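Local coordinates for TrwG protein (Bartonella grahamii, PDB 4NHF) that belongs to the VirB8 family, binds calcium and, as a membrane protein's soluble domain, probably helps build a type IV secretion machinery, at residues A[58-63]-A[100-105]; A[121-126]-A[135-140]; A[140-145]-A[168-173]. All coordinates share one frame; numbering follows the deposited sequence.

Interaction 1. Residues A[58-63]-A[100-105]; sequences NYDYDT and KARITV. With CA (calcium ion), chain G.
Asp60 OD2 is gripped from two directions: Arg102 NH2 reaches it at 3.0 Å in a salt bridge, and water 2 donates to it at 2.7 Å. Asp60 stands here in the second shell of a calcium site between two subunits, at the head of an Asx turn. The carboxylate sits at the guanidinium's edge, the planes 71° apart, and NH2 alone does the bridging; Arg102 has a second conformer, and the pairing holds for the one described. Asp60 OD1 accepts a hydrogen bond from the backbone N of Asp62, which comes from above the carboxylate plane and closes the Asx turn that presents Asp62. Asp62 OD2 then binds the calcium ion directly at 2.4 Å, beside waters 2, 3 and 5, and Asp60 and Asp62 of the second subunit complete the coordination. Asp60 of this chain reaches the metal by way of water 2 on OD2 and water 3 on OD1, probably helping to orient them. Tyr59 ties the turn to strand 102-112 through an isolated antiparallel bridge, in which the backbone N and O of Tyr59 exchange two bonds of 2.9 Å with O and N of Ile103. With CG anti to its own N (chi1 -179°), the Tyr59 ring swings past Ala101, whose O meets the ring edge, in plane, 3.4 Å from CE2; the hydroxyl goes on to Ser98 O. At the far end Asn58 ND2 bonds Asn67, while water 1 donates to Asn58 OD1 at 2.7 Å and accepts from Val105 N at 2.9 Å.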
ATOM      1  N   ASN A  58       3.386  -8.269   7.287  1.00 15.57           N
ATOM      2  CA  ASN A  58       2.480  -9.069   6.422  1.00 15.90           C
ATOM      3  C   ASN A  58       3.254 -10.216   5.760  1.00 16.53           C
ATOM      4  O   ASN A  58       4.423 -10.043   5.451  1.00 16.35           O
ATOM      5  CB  ASN A  58       1.917  -8.160   5.316  1.00 15.96           C
ATOM      6  CG  ASN A  58       0.785  -8.820   4.512  1.00 16.59           C
ATOM      7  OD1 ASN A  58      -0.186  -9.333   5.078  1.00 17.43           O
ATOM      8  ND2 ASN A  58       0.912  -8.810   3.224  1.00 16.51           N
ATOM      9  N   TYR A  59       2.626 -11.380   5.520  1.00 17.08           N
ATOM     10  CA  TYR A  59       3.208 -12.350   4.588  1.00 17.92           C
ATOM     11  C   TYR A  59       2.097 -12.804   3.672  1.00 18.24           C
ATOM     12  O   TYR A  59       1.074 -13.269   4.176  1.00 18.11           O
ATOM     13  CB  TYR A  59       3.817 -13.601   5.274  1.00 18.79           C
ATOM     14  CG  TYR A  59       4.382 -14.491   4.233  1.00 19.64           C
ATOM     15  CD1 TYR A  59       5.600 -14.202   3.639  1.00 19.68           C
ATOM     16  CD2 TYR A  59       3.652 -15.538   3.739  1.00 20.73           C
ATOM     17  CE1 TYR A  59       6.072 -14.961   2.606  1.00 20.84           C
ATOM     18  CE2 TYR A  59       4.123 -16.316   2.729  1.00 21.76           C
ATOM     19  CZ  TYR A  59       5.351 -16.048   2.170  1.00 21.66           C
ATOM     20  OH  TYR A  59       5.813 -16.888   1.158  1.00 22.65           O
ATOM     21  N   ASP A  60       2.276 -12.609   2.358  1.00 18.74           N
ATOM     22  CA  ASP A  60       1.317 -13.049   1.345  1.00 20.35           C
ATOM     23  C   ASP A  60       2.182 -13.378   0.154  1.00 21.03           C
ATOM     24  O   ASP A  60       2.846 -12.497  -0.374  1.00 19.65           O
ATOM     25  CB  ASP A  60       0.313 -11.926   1.015  1.00 20.85           C
ATOM     26  CG  ASP A  60      -0.829 -12.377   0.054  1.00 22.86           C
ATOM     27  OD1 ASP A  60      -0.639 -13.363  -0.721  1.00 22.60           O
ATOM     28  OD2 ASP A  60      -1.900 -11.670   0.032  1.00 23.97           O
ATOM     29  N   TYR A  61       2.221 -14.647  -0.246  1.00 22.29           N
ATOM     30  CA  TYR A  61       3.039 -15.071  -1.378  1.00 23.53           C
ATOM     31  C   TYR A  61       2.809 -14.135  -2.599  1.00 22.54           C
ATOM     32  O   TYR A  61       3.733 -13.809  -3.351  1.00 21.72           O
ATOM     33  CB  TYR A  61       2.692 -16.539  -1.737  1.00 26.98           C
ATOM     34  CG  TYR A  61       3.556 -17.111  -2.832  1.00 30.04           C
ATOM     35  CD1 TYR A  61       4.897 -17.407  -2.592  1.00 32.04           C
ATOM     36  CD2 TYR A  61       3.057 -17.299  -4.107  1.00 32.38           C
ATOM     37  CE1 TYR A  61       5.711 -17.901  -3.597  1.00 34.50           C
ATOM     38  CE2 TYR A  61       3.860 -17.778  -5.127  1.00 34.88           C
ATOM     39  CZ  TYR A  61       5.196 -18.069  -4.861  1.00 35.87           C
ATOM     40  OH  TYR A  61       6.019 -18.555  -5.860  1.00 38.66           O
ATOM     41  N   ASP A  62       1.568 -13.705  -2.805  1.00 21.85           N
ATOM     42  CA  ASP A  62       1.223 -13.003  -4.021  1.00 21.64           C
ATOM     43  C   ASP A  62       1.752 -11.528  -3.928  1.00 20.37           C
ATOM     44  O   ASP A  62       1.936 -10.909  -4.923  1.00 20.23           O
ATOM     45  CB  ASP A  62      -0.284 -12.961  -4.186  1.00 22.59           C
ATOM     46  CG  ASP A  62      -0.880 -14.258  -4.668  1.00 25.01           C
ATOM     47  OD1 ASP A  62      -0.119 -15.230  -4.912  1.00 25.72           O
ATOM     48  OD2 ASP A  62      -2.146 -14.256  -4.859  1.00 26.68           O
ATOM     49  N   THR A  63       2.039 -11.013  -2.749  1.00 18.83           N
ATOM     50  CA  THR A  63       2.531  -9.648  -2.656  1.00 18.46           C
ATOM     51  C   THR A  63       3.928  -9.537  -2.022  1.00 18.63           C
ATOM     52  O   THR A  63       4.326  -8.470  -1.626  1.00 17.57           O
ATOM     53  CB  THR A  63       1.532  -8.743  -1.906  1.00 17.80           C
ATOM     54  OG1 THR A  63       1.426  -9.122  -0.535  1.00 17.61           O
ATOM     55  CG2 THR A  63       0.190  -8.764  -2.524  1.00 18.45           C
ATOM     56  N   LYS A 100       1.959 -21.639   0.989  1.00 30.18           N
ATOM     57  CA  LYS A 100       1.135 -22.481   1.845  1.00 30.74           C
ATOM     58  C   LYS A 100       0.480 -21.769   3.019  1.00 29.18           C
ATOM     59  O   LYS A 100      -0.473 -22.300   3.587  1.00 29.45           O
ATOM     60  CB  LYS A 100       1.950 -23.664   2.317  1.00 32.43           C
ATOM     61  CG  LYS A 100       2.694 -24.336   1.175  1.00 33.82           C
ATOM     62  CD  LYS A 100       3.625 -25.417   1.678  1.00 36.07           C
ATOM     63  CE  LYS A 100       5.001 -24.872   2.028  1.00 35.98           C
ATOM     64  NZ  LYS A 100       5.835 -25.916   2.707  1.00 38.43           N
ATOM     65  N   ALA A 101       0.935 -20.551   3.355  1.00 27.09           N
ATOM     66  CA  ALA A 101       0.351 -19.801   4.437  1.00 25.83           C
ATOM     67  C   ALA A 101       0.447 -18.258   4.235  1.00 24.56           C
ATOM     68  O   ALA A 101       1.126 -17.767   3.332  1.00 23.51           O
ATOM     69  CB  ALA A 101       0.985 -20.220   5.747  1.00 25.92           C
ATOM     70  N   ARG A 102      -0.332 -17.552   5.044  1.00 23.90           N
ATOM     71  CA  ARG A 102      -0.291 -16.101   5.105  0.50 23.25           C
ATOM     72  C   ARG A 102      -0.129 -15.664   6.556  1.00 22.31           C
ATOM     73  O   ARG A 102      -0.427 -16.415   7.478  1.00 22.53           O
ATOM     74  CB  ARG A 102      -1.570 -15.502   4.502  0.50 24.28           C
ATOM     75  CG  ARG A 102      -1.508 -15.338   2.981  0.50 25.09           C
ATOM     76  CD  ARG A 102      -2.673 -16.004   2.255  0.50 27.00           C
ATOM     77  NE  ARG A 102      -3.984 -15.510   2.659  0.50 27.81           N
ATOM     78  CZ  ARG A 102      -4.368 -14.257   2.452  0.50 28.28           C
ATOM     79  NH1 ARG A 102      -5.565 -13.847   2.837  0.50 29.47           N
ATOM     80  NH2 ARG A 102      -3.536 -13.412   1.853  0.50 27.89           N
ATOM     81  N   ILE A 103       0.334 -14.439   6.741  1.00 20.79           N
ATOM     82  CA  ILE A 103       0.326 -13.828   8.049  1.00 20.41           C
ATOM     83  C   ILE A 103      -0.364 -12.487   7.822  1.00 19.82           C
ATOM     84  O   ILE A 103       0.136 -11.651   7.052  1.00 17.84           O
ATOM     85  CB  ILE A 103       1.757 -13.651   8.608  1.00 20.43           C
ATOM     86  CG1 ILE A 103       2.430 -14.982   8.811  1.00 21.56           C
ATOM     87  CG2 ILE A 103       1.770 -12.820   9.907  1.00 20.40           C
ATOM     88  CD1 ILE A 103       3.899 -14.885   9.122  1.00 22.01           C
ATOM     89  N   THR A 104      -1.503 -12.299   8.481  1.00 20.23           N
ATOM     90  CA  THR A 104      -2.215 -11.059   8.393  1.00 20.46           C
ATOM     91  C   THR A 104      -1.851 -10.198   9.604  1.00 19.95           C
ATOM     92  O   THR A 104      -1.458 -10.720  10.635  1.00 20.21           O
ATOM     93  CB  THR A 104      -3.717 -11.248   8.280  1.00 22.12           C
ATOM     94  OG1 THR A 104      -4.198 -11.865   9.457  1.00 24.41           O
ATOM     95  CG2 THR A 104      -4.023 -12.125   7.153  1.00 23.15           C
ATOM     96  N   VAL A 105      -1.922  -8.878   9.433  1.00 18.74           N
ATOM     97  CA  VAL A 105      -1.521  -7.888  10.460  1.00 18.24           C
ATOM     98  C   VAL A 105      -2.656  -6.924  10.702  1.00 18.27           C
ATOM     99  O   VAL A 105      -3.252  -6.411   9.743  1.00 17.80           O
ATOM    100  CB  VAL A 105      -0.365  -6.995   9.959  1.00 17.80           C
ATOM    101  CG1 VAL A 105       0.096  -6.013  11.054  1.00 17.34           C
ATOM    102  CG2 VAL A 105       0.763  -7.812   9.392  1.00 17.60           C
TER
HETATM  103 CA    CA G 301      -4.058 -13.591  -3.586  1.00 31.92          CA
HETATM  104  O   HOH W   1      -2.085  -8.200   6.621  1.00 19.58           O
HETATM  105  O   HOH W   2      -2.901 -11.595  -2.434  1.00 22.02           O
HETATM  106  O   HOH W   3      -2.758 -14.194  -1.711  1.00 18.77           O
HETATM  107  O   HOH W   4       0.727 -16.540   0.977  1.00 27.59           O
HETATM  108  O   HOH W   5      -5.284 -14.612  -5.318  1.00 28.11           O

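Interaction 2. Residues A[121-126]-A[135-140]; sequences RFTTQQ and GPKQHQ
Phe122 and Gln140 meet through their first torsions: chi1 of 67° sets the Phe122 ring between its backbone N and carbonyl carbon and lays it against Gln140 CB, and chi1 of -66° sends Gln140 CG over CE2 of the ring. Gln140 CB sits over one ring face in a CH-pi contact, 3.6 Å from the centroid and displaced toward the rim on the CZ side. The Gln140 chain then bends at chi2, and the amide moves on to Ser172. The pair belongs to the antiparallel hairpin formed by strands 117-127 and 138-148. Phe122 with Gln140 and Thr124 with Gln138 are hydrogen-bonded pairs, each closed by two backbone bonds; that from Gln138 N to Thr124 O measures 2.9 Å. Between them Thr123 and His139 form a non-hydrogen-bonded pair on the other face, their side chains running alongside one another, with Thr123 CG2 3.5 Å from His139 CD2. Toward the turn the regular pairing gives way to side-chain bonds. The Gln125 chain folds back, and its NE2 donates to Gly135 O at 2.9 Å and to Gln126 O at 3.0 Å. Both acceptors lie near the amide plane, which fixes the rotation of the group, and water 6 donates to Gln125 OE1 at 2.6 Å. Water 7 joins Gln126 N to Pro136 O. Strand 117-127 is flanked here by strand 102-112, where Thr104 and Lys106 pair with Gln125 and Thr123, while Phe122 also touches Ala142 and, on strand 165-174, Ser172.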
ATOM      1  N   ARG A 121       1.446  -1.007  18.506  1.00 19.49           N
ATOM      2  CA  ARG A 121       0.819  -2.207  19.036  1.00 20.44           C
ATOM      3  C   ARG A 121       0.006  -2.899  17.917  1.00 19.23           C
ATOM      4  O   ARG A 121      -0.869  -2.296  17.301  1.00 19.11           O
ATOM      5  CB  ARG A 121      -0.004  -1.855  20.272  1.00 22.22           C
ATOM      6  CG  ARG A 121       0.928  -1.246  21.346  1.00 24.47           C
ATOM      7  CD  ARG A 121       0.326  -0.714  22.665  1.00 26.87           C
ATOM      8  NE  ARG A 121       1.348   0.105  23.405  1.00 28.54           N
ATOM      9  CZ  ARG A 121       2.069  -0.318  24.424  1.00 30.38           C
ATOM     10  NH1 ARG A 121       1.846  -1.483  24.984  1.00 32.92           N
ATOM     11  NH2 ARG A 121       2.958   0.463  24.964  1.00 33.58           N
ATOM     12  N   PHE A 122       0.332  -4.144  17.620  1.00 18.67           N
ATOM     13  CA  PHE A 122      -0.330  -4.841  16.531  1.00 18.20           C
ATOM     14  C   PHE A 122      -0.500  -6.325  16.820  1.00 18.91           C
ATOM     15  O   PHE A 122       0.131  -6.846  17.742  1.00 19.16           O
ATOM     16  CB  PHE A 122       0.416  -4.596  15.217  1.00 17.05           C
ATOM     17  CG  PHE A 122       1.790  -5.198  15.151  1.00 16.92           C
ATOM     18  CD1 PHE A 122       2.863  -4.545  15.680  1.00 16.71           C
ATOM     19  CD2 PHE A 122       1.987  -6.433  14.550  1.00 16.86           C
ATOM     20  CE1 PHE A 122       4.119  -5.068  15.606  1.00 16.99           C
ATOM     21  CE2 PHE A 122       3.250  -6.976  14.474  1.00 16.84           C
ATOM     22  CZ  PHE A 122       4.324  -6.308  14.987  1.00 16.91           C
ATOM     23  N   THR A 123      -1.405  -6.975  16.099  1.00 19.62           N
ATOM     24  CA  THR A 123      -1.485  -8.468  16.121  1.00 21.36           C
ATOM     25  C   THR A 123      -1.198  -9.062  14.765  1.00 20.79           C
ATOM     26  O   THR A 123      -1.469  -8.441  13.700  1.00 20.49           O
ATOM     27  CB  THR A 123      -2.883  -9.014  16.448  1.00 22.90           C
ATOM     28  OG1 THR A 123      -3.788  -8.484  15.484  1.00 25.25           O
ATOM     29  CG2 THR A 123      -3.311  -8.617  17.761  1.00 23.67           C
ATOM     30  N   THR A 124      -0.664 -10.271  14.798  1.00 21.34           N
ATOM     31  CA  THR A 124      -0.510 -11.064  13.615  1.00 21.60           C
ATOM     32  C   THR A 124      -1.225 -12.407  13.786  1.00 23.13           C
ATOM     33  O   THR A 124      -1.379 -12.905  14.910  1.00 23.11           O
ATOM     34  CB  THR A 124       0.963 -11.318  13.257  1.00 21.46           C
ATOM     35  OG1 THR A 124       1.623 -11.992  14.311  1.00 22.47           O
ATOM     36  CG2 THR A 124       1.660 -10.045  12.975  1.00 20.79           C
ATOM     37  N   GLN A 125      -1.685 -12.961  12.671  1.00 23.15           N
ATOM     38  CA  GLN A 125      -2.376 -14.235  12.689  1.00 24.80           C
ATOM     39  C   GLN A 125      -1.942 -15.014  11.504  1.00 24.89           C
ATOM     40  O   GLN A 125      -2.090 -14.529  10.372  1.00 24.23           O
ATOM     41  CB  GLN A 125      -3.858 -14.001  12.587  1.00 26.01           C
ATOM     42  CG  GLN A 125      -4.687 -15.264  12.394  1.00 27.54           C
ATOM     43  CD  GLN A 125      -4.699 -16.098  13.632  1.00 28.97           C
ATOM     44  OE1 GLN A 125      -5.353 -15.732  14.600  1.00 30.52           O
ATOM     45  NE2 GLN A 125      -3.972 -17.220  13.633  1.00 29.35           N
ATOM     46  N   GLN A 126      -1.454 -16.228  11.735  1.00 25.67           N
ATOM     47  CA  GLN A 126      -1.037 -17.091  10.635  1.00 26.06           C
ATOM     48  C   GLN A 126      -2.257 -17.851  10.142  1.00 26.51           C
ATOM     49  O   GLN A 126      -3.086 -18.300  10.952  1.00 27.06           O
ATOM     50  CB  GLN A 126       0.066 -18.081  11.043  1.00 27.33           C
ATOM     51  CG  GLN A 126       0.636 -18.828   9.836  1.00 28.82           C
ATOM     52  CD  GLN A 126       2.058 -19.344  10.033  1.00 31.00           C
ATOM     53  OE1 GLN A 126       2.922 -18.605  10.446  1.00 34.03           O
ATOM     54  NE2 GLN A 126       2.308 -20.618   9.698  1.00 33.82           N
ATOM     55  N   GLY A 135      -2.866 -21.519  14.931  1.00 41.73           N
ATOM     56  CA  GLY A 135      -2.221 -20.861  16.057  1.00 41.20           C
ATOM     57  C   GLY A 135      -2.957 -19.634  16.569  1.00 39.89           C
ATOM     58  O   GLY A 135      -3.821 -19.053  15.898  1.00 37.12           O
ATOM     59  N   PRO A 136      -2.638 -19.244  17.801  1.00 41.82           N
ATOM     60  CA  PRO A 136      -3.316 -18.082  18.350  1.00 41.86           C
ATOM     61  C   PRO A 136      -2.845 -16.771  17.662  1.00 38.28           C
ATOM     62  O   PRO A 136      -1.795 -16.740  17.020  1.00 36.38           O
ATOM     63  CB  PRO A 136      -2.910 -18.137  19.839  1.00 43.60           C
ATOM     64  CG  PRO A 136      -1.531 -18.726  19.812  1.00 43.39           C
ATOM     65  CD  PRO A 136      -1.600 -19.773  18.719  1.00 43.45           C
ATOM     66  N   LYS A 137      -3.666 -15.737  17.765  1.00 37.65           N
ATOM     67  CA  LYS A 137      -3.233 -14.369  17.510  1.00 37.88           C
ATOM     68  C   LYS A 137      -1.996 -14.087  18.321  1.00 35.62           C
ATOM     69  O   LYS A 137      -1.913 -14.485  19.479  1.00 35.30           O
ATOM     70  CB  LYS A 137      -4.296 -13.377  17.942  1.00 40.01           C
ATOM     71  CG  LYS A 137      -4.954 -12.666  16.780  1.00 43.15           C
ATOM     72  CD  LYS A 137      -5.953 -11.647  17.274  1.00 45.69           C
ATOM     73  CE  LYS A 137      -7.224 -12.316  17.768  1.00 49.50           C
ATOM     74  NZ  LYS A 137      -7.870 -11.521  18.857  1.00 52.22           N
ATOM     75  N   GLN A 138      -1.029 -13.420  17.712  1.00 32.44           N
ATOM     76  CA  GLN A 138       0.132 -12.948  18.456  1.00 32.19           C
ATOM     77  C   GLN A 138       0.042 -11.458  18.631  1.00 29.36           C
ATOM     78  O   GLN A 138      -0.074 -10.738  17.640  1.00 28.13           O
ATOM     79  CB  GLN A 138       1.383 -13.245  17.698  1.00 34.19           C
ATOM     80  CG  GLN A 138       1.355 -14.637  17.146  1.00 37.65           C
ATOM     81  CD  GLN A 138       2.564 -15.384  17.555  1.00 41.14           C
ATOM     82  OE1 GLN A 138       2.730 -15.704  18.738  1.00 44.36           O
ATOM     83  NE2 GLN A 138       3.439 -15.648  16.598  1.00 43.59           N
ATOM     84  N   HIS A 139       0.148 -11.027  19.876  1.00 27.43           N
ATOM     85  CA  HIS A 139       0.194  -9.637  20.261  1.00 26.36           C
ATOM     86  C   HIS A 139       1.618  -9.218  20.349  1.00 24.13           C
ATOM     87  O   HIS A 139       2.422  -9.785  21.091  1.00 23.82           O
ATOM     88  CB  HIS A 139      -0.509  -9.427  21.596  1.00 28.36           C
ATOM     89  CG  HIS A 139      -1.901  -9.939  21.589  1.00 30.45           C
ATOM     90  ND1 HIS A 139      -2.219 -11.216  21.995  1.00 33.74           N
ATOM     91  CD2 HIS A 139      -3.046  -9.388  21.143  1.00 31.83           C
ATOM     92  CE1 HIS A 139      -3.513 -11.412  21.851  1.00 34.03           C
ATOM     93  NE2 HIS A 139      -4.035 -10.325  21.320  1.00 33.97           N
ATOM     94  N   GLN A 140       1.905  -8.207  19.562  1.00 22.58           N
ATOM     95  CA  GLN A 140       3.235  -7.724  19.345  1.00 22.43           C
ATOM     96  C   GLN A 140       3.266  -6.244  19.595  1.00 20.43           C
ATOM     97  O   GLN A 140       2.249  -5.526  19.473  1.00 19.46           O
ATOM     98  CB  GLN A 140       3.668  -7.944  17.882  1.00 23.37           C
ATOM     99  CG  GLN A 140       3.839  -9.356  17.400  1.00 25.68           C
ATOM    100  CD  GLN A 140       4.802 -10.130  18.238  1.00 29.45           C
ATOM    101  OE1 GLN A 140       4.394 -11.107  18.881  1.00 33.97           O
ATOM    102  NE2 GLN A 140       6.091  -9.713  18.265  1.00 29.75           N
TER
HETATM  103  O   HOH W   6      -6.368 -17.168  16.558  1.00 45.97           O
HETATM  104  O   HOH W   7      -0.782 -16.893  14.526  1.00 30.24           O

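Interaction 3. Residues A[140-145]-A[168-173]; sequences QIATIG and TSYRSD
Tyr170, its CG swung anti to its backbone N (chi1 -177°), carries its ring from CB alongside Ile144, over the face that also holds Ala142. The CD2 atom meets Ile144 CG1 at 3.7 Å, CE2 touches both Ile144 CD1 and Ala142 CB, CZ stays close to Ala142 CB, and the OH passes the same methyl at 3.7 Å. The hydroxyl ends in a hydrogen bond to Glu57, and the ring stacks edge-to-face with Tyr52, so helix 42-57 covers this apolar face. At the end of the contact nearer Asp173, Gln140 NE2 donates to Ser172 OG at 3.0 Å, the oxygen lying in the amide plane; Ser172 has a second conformer. On the reverse face, Thr143 and Asp173 share water 8, which accepts from Thr143 OG1 and donates to Asp173 OD2 and Ile141 O. In the conformer described, Arg171 grips the Asp173 carboxylate side-on, NE reaching OD2 at 3.0 Å and NH2 reaching OD1 at 3.1 Å. Paired backbone bonds join Ile141 to Asp173 and Thr143 to Arg171, but the register shifts at Gly145. Its O accepts from Thr168 N at 2.8 Å and only weakly from Ser169 N at 3.4 Å, so two residues face one: a classic beta bulge in the antiparallel, helix-backed sheet of the VirB8 domain, which belongs to the NTF2-like superfamily.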
ATOM      1  N   GLN A 140       1.905  -8.207  19.562  1.00 22.58           N
ATOM      2  CA  GLN A 140       3.235  -7.724  19.345  1.00 22.43           C
ATOM      3  C   GLN A 140       3.266  -6.244  19.595  1.00 20.43           C
ATOM      4  O   GLN A 140       2.249  -5.526  19.473  1.00 19.46           O
ATOM      5  CB  GLN A 140       3.668  -7.944  17.882  1.00 23.37           C
ATOM      6  CG  GLN A 140       3.839  -9.356  17.400  1.00 25.68           C
ATOM      7  CD  GLN A 140       4.802 -10.130  18.238  1.00 29.45           C
ATOM      8  OE1 GLN A 140       4.394 -11.107  18.881  1.00 33.97           O
ATOM      9  NE2 GLN A 140       6.091  -9.713  18.265  1.00 29.75           N
ATOM     10  N   ILE A 141       4.466  -5.786  19.879  1.00 19.77           N
ATOM     11  CA  ILE A 141       4.775  -4.346  20.016  1.00 19.22           C
ATOM     12  C   ILE A 141       5.993  -4.068  19.194  1.00 18.11           C
ATOM     13  O   ILE A 141       7.013  -4.702  19.422  1.00 18.01           O
ATOM     14  CB  ILE A 141       5.194  -3.943  21.421  1.00 20.63           C
ATOM     15  CG1 ILE A 141       4.209  -4.402  22.459  1.00 22.55           C
ATOM     16  CG2 ILE A 141       5.374  -2.407  21.549  1.00 20.63           C
ATOM     17  CD1 ILE A 141       2.887  -3.729  22.292  1.00 23.19           C
ATOM     18  N   ALA A 142       5.914  -3.104  18.267  1.00 16.77           N
ATOM     19  CA  ALA A 142       7.077  -2.645  17.504  1.00 16.06           C
ATOM     20  C   ALA A 142       7.590  -1.344  18.165  1.00 16.11           C
ATOM     21  O   ALA A 142       6.790  -0.411  18.380  1.00 16.01           O
ATOM     22  CB  ALA A 142       6.714  -2.375  16.052  1.00 15.34           C
ATOM     23  N   THR A 143       8.878  -1.310  18.509  1.00 16.28           N
ATOM     24  CA  THR A 143       9.572  -0.112  19.046  1.00 16.77           C
ATOM     25  C   THR A 143      10.408   0.450  17.900  1.00 16.38           C
ATOM     26  O   THR A 143      11.255  -0.239  17.337  1.00 16.34           O
ATOM     27  CB  THR A 143      10.417  -0.499  20.259  1.00 17.81           C
ATOM     28  OG1 THR A 143       9.575  -1.169  21.238  1.00 18.07           O
ATOM     29  CG2 THR A 143      11.077   0.713  20.873  1.00 18.60           C
ATOM     30  N   ILE A 144      10.100   1.676  17.489  1.00 16.19           N
ATOM     31  CA  ILE A 144      10.575   2.227  16.222  1.00 15.79           C
ATOM     32  C   ILE A 144      11.282   3.578  16.418  1.00 16.40           C
ATOM     33  O   ILE A 144      10.847   4.444  17.194  1.00 17.18           O
ATOM     34  CB  ILE A 144       9.394   2.375  15.265  1.00 14.92           C
ATOM     35  CG1 ILE A 144       8.595   1.047  15.222  1.00 14.43           C
ATOM     36  CG2 ILE A 144       9.834   2.813  13.859  1.00 14.62           C
ATOM     37  CD1 ILE A 144       7.446   1.072  14.221  1.00 14.02           C
ATOM     38  N   GLY A 145      12.397   3.742  15.717  1.00 16.42           N
ATOM     39  CA  GLY A 145      13.007   5.050  15.531  1.00 16.72           C
ATOM     40  C   GLY A 145      12.820   5.407  14.076  1.00 15.95           C
ATOM     41  O   GLY A 145      12.909   4.531  13.218  1.00 15.23           O
ATOM     42  N   THR A 168      14.949   4.022  11.303  1.00 17.34           N
ATOM     43  CA  THR A 168      16.349   3.893  11.725  1.00 18.72           C
ATOM     44  C   THR A 168      16.607   2.833  12.771  1.00 19.26           C
ATOM     45  O   THR A 168      17.754   2.473  13.002  1.00 19.77           O
ATOM     46  CB  THR A 168      16.846   5.250  12.250  1.00 19.48           C
ATOM     47  OG1 THR A 168      15.923   5.709  13.256  1.00 19.30           O
ATOM     48  CG2 THR A 168      16.840   6.213  11.085  1.00 19.36           C
ATOM     49  N   SER A 169      15.547   2.424  13.466  1.00 19.30           N
ATOM     50  CA  SER A 169      15.587   1.214  14.322  1.00 20.32           C
ATOM     51  C   SER A 169      14.213   0.579  14.387  1.00 18.85           C
ATOM     52  O   SER A 169      13.158   1.254  14.276  1.00 19.18           O
ATOM     53  CB  SER A 169      16.144   1.529  15.731  1.00 21.98           C
ATOM     54  OG  SER A 169      15.277   2.399  16.390  1.00 23.00           O
ATOM     55  N   TYR A 170      14.201  -0.715  14.502  1.00 18.43           N
ATOM     56  CA  TYR A 170      12.960  -1.443  14.520  1.00 17.13           C
ATOM     57  C   TYR A 170      13.167  -2.772  15.177  1.00 17.64           C
ATOM     58  O   TYR A 170      14.084  -3.510  14.804  1.00 18.27           O
ATOM     59  CB  TYR A 170      12.402  -1.617  13.106  1.00 16.05           C
ATOM     60  CG  TYR A 170      11.049  -2.316  13.045  1.00 15.24           C
ATOM     61  CD1 TYR A 170      10.943  -3.718  13.163  1.00 15.28           C
ATOM     62  CD2 TYR A 170       9.884  -1.586  12.906  1.00 14.69           C
ATOM     63  CE1 TYR A 170       9.696  -4.356  13.049  1.00 14.97           C
ATOM     64  CE2 TYR A 170       8.655  -2.191  12.821  1.00 14.46           C
ATOM     65  CZ  TYR A 170       8.548  -3.575  12.918  1.00 14.51           C
ATOM     66  OH  TYR A 170       7.303  -4.112  12.822  1.00 14.44           O
ATOM     67  N   ARG A 171      12.345  -3.045  16.182  1.00 18.06           N
ATOM     68  CA  ARG A 171      12.227  -4.393  16.737  0.60 18.88           C
ATOM     69  C   ARG A 171      10.791  -4.632  17.147  1.00 18.59           C
ATOM     70  O   ARG A 171      10.083  -3.730  17.612  1.00 18.47           O
ATOM     71  CB  ARG A 171      13.185  -4.666  17.916  0.60 20.25           C
ATOM     72  CG  ARG A 171      13.030  -3.705  19.071  0.60 20.96           C
ATOM     73  CD  ARG A 171      14.035  -3.970  20.169  0.60 22.29           C
ATOM     74  NE  ARG A 171      13.763  -5.212  20.875  0.60 22.86           N
ATOM     75  CZ  ARG A 171      14.568  -5.760  21.781  0.60 24.56           C
ATOM     76  NH1 ARG A 171      15.703  -5.157  22.148  0.60 25.66           N
ATOM     77  NH2 ARG A 171      14.227  -6.908  22.363  0.60 25.12           N
ATOM     78  N   SER A 172      10.350  -5.857  16.920  0.50 18.37           N
ATOM     79  CA  SER A 172       9.016  -6.300  17.264  0.50 18.46           C
ATOM     80  C   SER A 172       9.158  -7.398  18.319  0.50 19.44           C
ATOM     81  O   SER A 172       9.941  -8.313  18.151  0.50 19.37           O
ATOM     82  CB  SER A 172       8.308  -6.830  16.018  0.50 17.97           C
ATOM     83  OG  SER A 172       7.239  -7.688  16.352  0.50 18.07           O
ATOM     84  N   ASP A 173       8.404  -7.276  19.404  1.00 20.12           N
ATOM     85  CA  ASP A 173       8.549  -8.118  20.595  1.00 21.57           C
ATOM     86  C   ASP A 173       7.140  -8.511  21.041  1.00 22.00           C
ATOM     87  O   ASP A 173       6.213  -7.707  20.857  1.00 20.33           O
ATOM     88  CB  ASP A 173       9.187  -7.314  21.729  1.00 23.07           C
ATOM     89  CG  ASP A 173      10.578  -6.886  21.407  1.00 23.71           C
ATOM     90  OD1 ASP A 173      11.437  -7.754  21.437  1.00 24.64           O
ATOM     91  OD2 ASP A 173      10.813  -5.679  21.117  1.00 24.24           O
TER
HETATM   92  O   HOH W   8       9.089  -3.790  20.990  1.00 17.15           O
HETATM   93  O   HOH W   9      13.725   0.582  17.988  1.00 25.64           O

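In the fold
All three contacts reach the same antiparallel sheet, ordered 102-112, 117-127, 138-148, 165-174. Interaction 1 ties the loop before helix 64-73 to one outermost strand, interaction 2 lies on the central hairpin, and interaction 3 adds the other outermost strand. Interactions 2 and 3 share Gln140, and Phe122 packs against Ser172 between them; Thr104 and Gln125 join interactions 1 and 2. Interactions 1 and 3 lie on opposite sides of the chain's centre, about 20 Å apart between centres. Both are partly buried: interaction 1 gathers charge, water and calcium at the subunit interface, whereas interaction 3 is two-faced, apolar against helix 42-57 and charged on the other face. Interaction 2 is a surface contact with one buried ring.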